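Local coordinates for protein probable transcriptional regulator, AsnC family (Thermus thermophilus, PDB 2DJW) that is a stand-alone RAM-domain protein of the AsnC family, of unestablished function, that can bind zinc and may be involved in sequence-specific DNA binding, at residues A4-R9 and A42-K47. Sequence-based numbering, arbitrary orientation.
Sequences AFVLIR and ALVRLK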
ATOM      1  N   ALA A   4      -1.726 -11.019  23.167  1.00 37.06           N
ATOM      2  CA  ALA A   4      -1.842 -10.080  22.069  1.00 36.30           C
ATOM      3  C   ALA A   4      -0.496  -9.398  21.851  1.00 36.01           C
ATOM      4  O   ALA A   4       0.293  -9.224  22.790  1.00 35.78           O
ATOM      5  CB  ALA A   4      -2.928  -9.053  22.373  1.00 36.19           C
ATOM      6  N   PHE A   5      -0.225  -9.033  20.607  1.00 35.48           N
ATOM      7  CA  PHE A   5       0.988  -8.305  20.254  1.00 34.86           C
ATOM      8  C   PHE A   5       0.484  -6.957  19.806  1.00 34.52           C
ATOM      9  O   PHE A   5      -0.228  -6.879  18.806  1.00 34.52           O
ATOM     10  CB  PHE A   5       1.759  -9.011  19.114  1.00 34.29           C
ATOM     11  CG  PHE A   5       2.225 -10.404  19.477  1.00 35.48           C
ATOM     12  CD1 PHE A   5       3.489 -10.609  20.015  1.00 34.77           C
ATOM     13  CD2 PHE A   5       1.373 -11.508  19.331  1.00 34.02           C
ATOM     14  CE1 PHE A   5       3.904 -11.891  20.388  1.00 36.63           C
ATOM     15  CE2 PHE A   5       1.789 -12.786  19.700  1.00 33.90           C
ATOM     16  CZ  PHE A   5       3.052 -12.987  20.220  1.00 33.97           C
ATOM     17  N   VAL A   6       0.800  -5.908  20.571  1.00 34.26           N
ATOM     18  CA  VAL A   6       0.349  -4.548  20.222  1.00 34.22           C
ATOM     19  C   VAL A   6       1.468  -3.759  19.554  1.00 34.53           C
ATOM     20  O   VAL A   6       2.531  -3.519  20.129  1.00 34.17           O
ATOM     21  CB  VAL A   6      -0.294  -3.750  21.398  1.00 34.02           C
ATOM     22  CG1 VAL A   6      -0.975  -2.512  20.871  1.00 32.88           C
ATOM     23  CG2 VAL A   6      -1.310  -4.609  22.148  1.00 34.13           C
ATOM     24  N   LEU A   7       1.216  -3.402  18.306  1.00 34.57           N
ATOM     25  CA  LEU A   7       2.169  -2.677  17.508  1.00 34.81           C
ATOM     26  C   LEU A   7       1.857  -1.167  17.631  1.00 35.17           C
ATOM     27  O   LEU A   7       0.773  -0.716  17.277  1.00 32.87           O
ATOM     28  CB  LEU A   7       2.065  -3.166  16.056  1.00 34.98           C
ATOM     29  CG  LEU A   7       2.775  -4.445  15.525  1.00 36.59           C
ATOM     30  CD1 LEU A   7       2.771  -5.668  16.454  1.00 34.42           C
ATOM     31  CD2 LEU A   7       2.222  -4.821  14.139  1.00 34.98           C
ATOM     32  N   ILE A   8       2.830  -0.409  18.147  1.00 36.20           N
ATOM     33  CA  ILE A   8       2.668   1.030  18.417  1.00 37.30           C
ATOM     34  C   ILE A   8       3.613   1.868  17.544  1.00 38.46           C
ATOM     35  O   ILE A   8       4.838   1.708  17.610  1.00 38.72           O
ATOM     36  CB  ILE A   8       2.904   1.347  19.911  1.00 36.58           C
ATOM     37  CG1 ILE A   8       2.189   0.344  20.813  1.00 35.72           C
ATOM     38  CG2 ILE A   8       2.507   2.771  20.280  1.00 38.22           C
ATOM     39  CD1 ILE A   8       3.168  -0.533  21.583  1.00 33.41           C
ATOM     40  N   ARG A   9       3.032   2.718  16.699  1.00 39.81           N
ATOM     41  CA  ARG A   9       3.786   3.745  15.988  1.00 41.97           C
ATOM     42  C   ARG A   9       3.632   5.100  16.702  1.00 42.58           C
ATOM     43  O   ARG A   9       2.569   5.746  16.630  1.00 42.07           O
ATOM     44  CB  ARG A   9       3.330   3.867  14.528  1.00 42.16           C
ATOM     45  CG  ARG A   9       3.838   5.139  13.810  1.00 42.57           C
ATOM     46  CD  ARG A   9       3.398   5.180  12.368  1.00 43.88           C
ATOM     47  NE  ARG A   9       3.735   3.910  11.718  1.00 49.04           N
ATOM     48  CZ  ARG A   9       2.861   3.040  11.209  1.00 47.13           C
ATOM     49  NH1 ARG A   9       1.553   3.296  11.209  1.00 47.32           N
ATOM     50  NH2 ARG A   9       3.314   1.918  10.672  1.00 46.04           N
ATOM     51  N   ALA A  42       4.223  -4.024  22.167  1.00 32.42           N
ATOM     52  CA  ALA A  42       3.912  -4.547  23.491  1.00 33.86           C
ATOM     53  C   ALA A  42       3.389  -5.986  23.471  1.00 34.57           C
ATOM     54  O   ALA A  42       2.382  -6.273  22.837  1.00 34.60           O
ATOM     55  CB  ALA A  42       2.918  -3.625  24.245  1.00 33.67           C
ATOM     56  N   LEU A  43       4.067  -6.869  24.195  1.00 35.39           N
ATOM     57  CA  LEU A  43       3.549  -8.195  24.489  1.00 36.59           C
ATOM     58  C   LEU A  43       2.667  -8.116  25.743  1.00 37.73           C
ATOM     59  O   LEU A  43       3.170  -7.926  26.861  1.00 37.77           O
ATOM     60  CB  LEU A  43       4.693  -9.189  24.693  1.00 36.48           C
ATOM     61  CG  LEU A  43       4.336 -10.618  25.105  1.00 37.48           C
ATOM     62  CD1 LEU A  43       3.529 -11.303  24.005  1.00 39.18           C
ATOM     63  CD2 LEU A  43       5.597 -11.430  25.420  1.00 36.21           C
ATOM     64  N   VAL A  44       1.359  -8.267  25.524  1.00 38.21           N
ATOM     65  CA  VAL A  44       0.333  -8.134  26.538  1.00 39.19           C
ATOM     66  C   VAL A  44      -0.252  -9.526  26.896  1.00 39.91           C
ATOM     67  O   VAL A  44      -0.244 -10.447  26.071  1.00 39.95           O
ATOM     68  CB  VAL A  44      -0.801  -7.152  26.065  1.00 38.83           C
ATOM     69  CG1 VAL A  44      -1.749  -6.851  27.169  1.00 39.59           C
ATOM     70  CG2 VAL A  44      -0.225  -5.817  25.583  1.00 39.91           C
ATOM     71  N   ARG A  45      -0.729  -9.672  28.133  1.00 40.43           N
ATOM     72  CA  ARG A  45      -1.404 -10.896  28.585  1.00 41.54           C
ATOM     73  C   ARG A  45      -2.738 -10.489  29.131  1.00 41.92           C
ATOM     74  O   ARG A  45      -2.799  -9.629  30.012  1.00 42.60           O
ATOM     75  CB  ARG A  45      -0.607 -11.593  29.697  1.00 41.69           C
ATOM     76  CG  ARG A  45       0.868 -11.813  29.391  1.00 41.67           C
ATOM     77  CD  ARG A  45       1.088 -12.845  28.314  1.00 42.17           C
ATOM     78  NE  ARG A  45       2.486 -13.253  28.322  1.00 43.14           N
ATOM     79  CZ  ARG A  45       3.049 -14.054  27.433  1.00 44.31           C
ATOM     80  NH1 ARG A  45       2.329 -14.545  26.432  1.00 46.33           N
ATOM     81  NH2 ARG A  45       4.339 -14.359  27.545  1.00 43.98           N
ATOM     82  N   LEU A  46      -3.810 -11.077  28.610  1.00 42.48           N
ATOM     83  CA  LEU A  46      -5.161 -10.643  28.978  1.00 43.59           C
ATOM     84  C   LEU A  46      -6.001 -11.703  29.686  1.00 44.56           C
ATOM     85  O   LEU A  46      -5.956 -12.880  29.332  1.00 44.24           O
ATOM     86  CB  LEU A  46      -5.915 -10.134  27.744  1.00 43.40           C
ATOM     87  CG  LEU A  46      -5.202  -9.141  26.815  1.00 43.58           C
ATOM     88  CD1 LEU A  46      -5.775  -9.229  25.410  1.00 41.45           C
ATOM     89  CD2 LEU A  46      -5.310  -7.722  27.385  1.00 42.86           C
ATOM     90  N   LYS A  47      -6.781 -11.263  30.675  1.00 46.15           N
ATOM     91  CA  LYS A  47      -7.799 -12.109  31.316  1.00 47.92           C
ATOM     92  C   LYS A  47      -8.888 -12.511  30.316  1.00 47.97           C
ATOM     93  O   LYS A  47      -9.294 -13.666  30.267  1.00 48.93           O
ATOM     94  CB  LYS A  47      -8.413 -11.398  32.541  1.00 48.52           C
ATOM     95  CG  LYS A  47      -9.845 -11.878  32.931  1.00 52.38           C
ATOM     96  CD  LYS A  47      -9.874 -13.308  33.541  1.00 57.23           C
ATOM     97  CE  LYS A  47     -11.059 -14.158  33.019  1.00 59.01           C
ATOM     98  NZ  LYS A  47     -12.425 -13.602  33.333  1.00 60.57           N
TER
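Phe-5 and Leu-43 lie side by side on one face of an antiparallel strand pair and point the same way. Leu-43 CD1 approaches the Phe-5 ring obliquely, nearest CE1 at 3.7 Å. The other face carries Ala-4, Val-6, Ile-8, Ala-42, Val-44 and Leu-46. Here Val-6 CG2 touches Val-44 CG2 at 3.8 Å, on a diagonal between the two successive hydrogen-bonded pairs, Val-6/Ala-42 and Ala-4/Val-44. In both valines CG1 is anti to the backbone N (chi1 -168° and -172°); CG2 sits beside that N, anti to the carbonyl carbon, and the two CG2 methyls meet. Ile-8 CD1 reaches back and across to Ala-42 CB at 4.1 Å. At the other end Leu-46 CD1 lies against Ala-4 CB.

The backbone fixes this register. Val-6 N to Ala-42 O is 2.8 Å and Ala-42 N to Val-6 O is 2.7 Å. Val-44 N to Ala-4 O is 3.1 Å, but the return bond from Ala-4 N is weak. Phe-5 and Leu-43 are the non-hydrogen-bonded pair between them.

The two strands are central in the antiparallel sheet of the ferredoxin-like RAM fold. Leu-43 of a second subunit packs on Leu-43, and Val-41 of that subunit on Phe-5. On the opposite face, helix 52-60 covers Val-6, Val-44 and Leu-46, while strands 28-34 and 66-77 flank the pair.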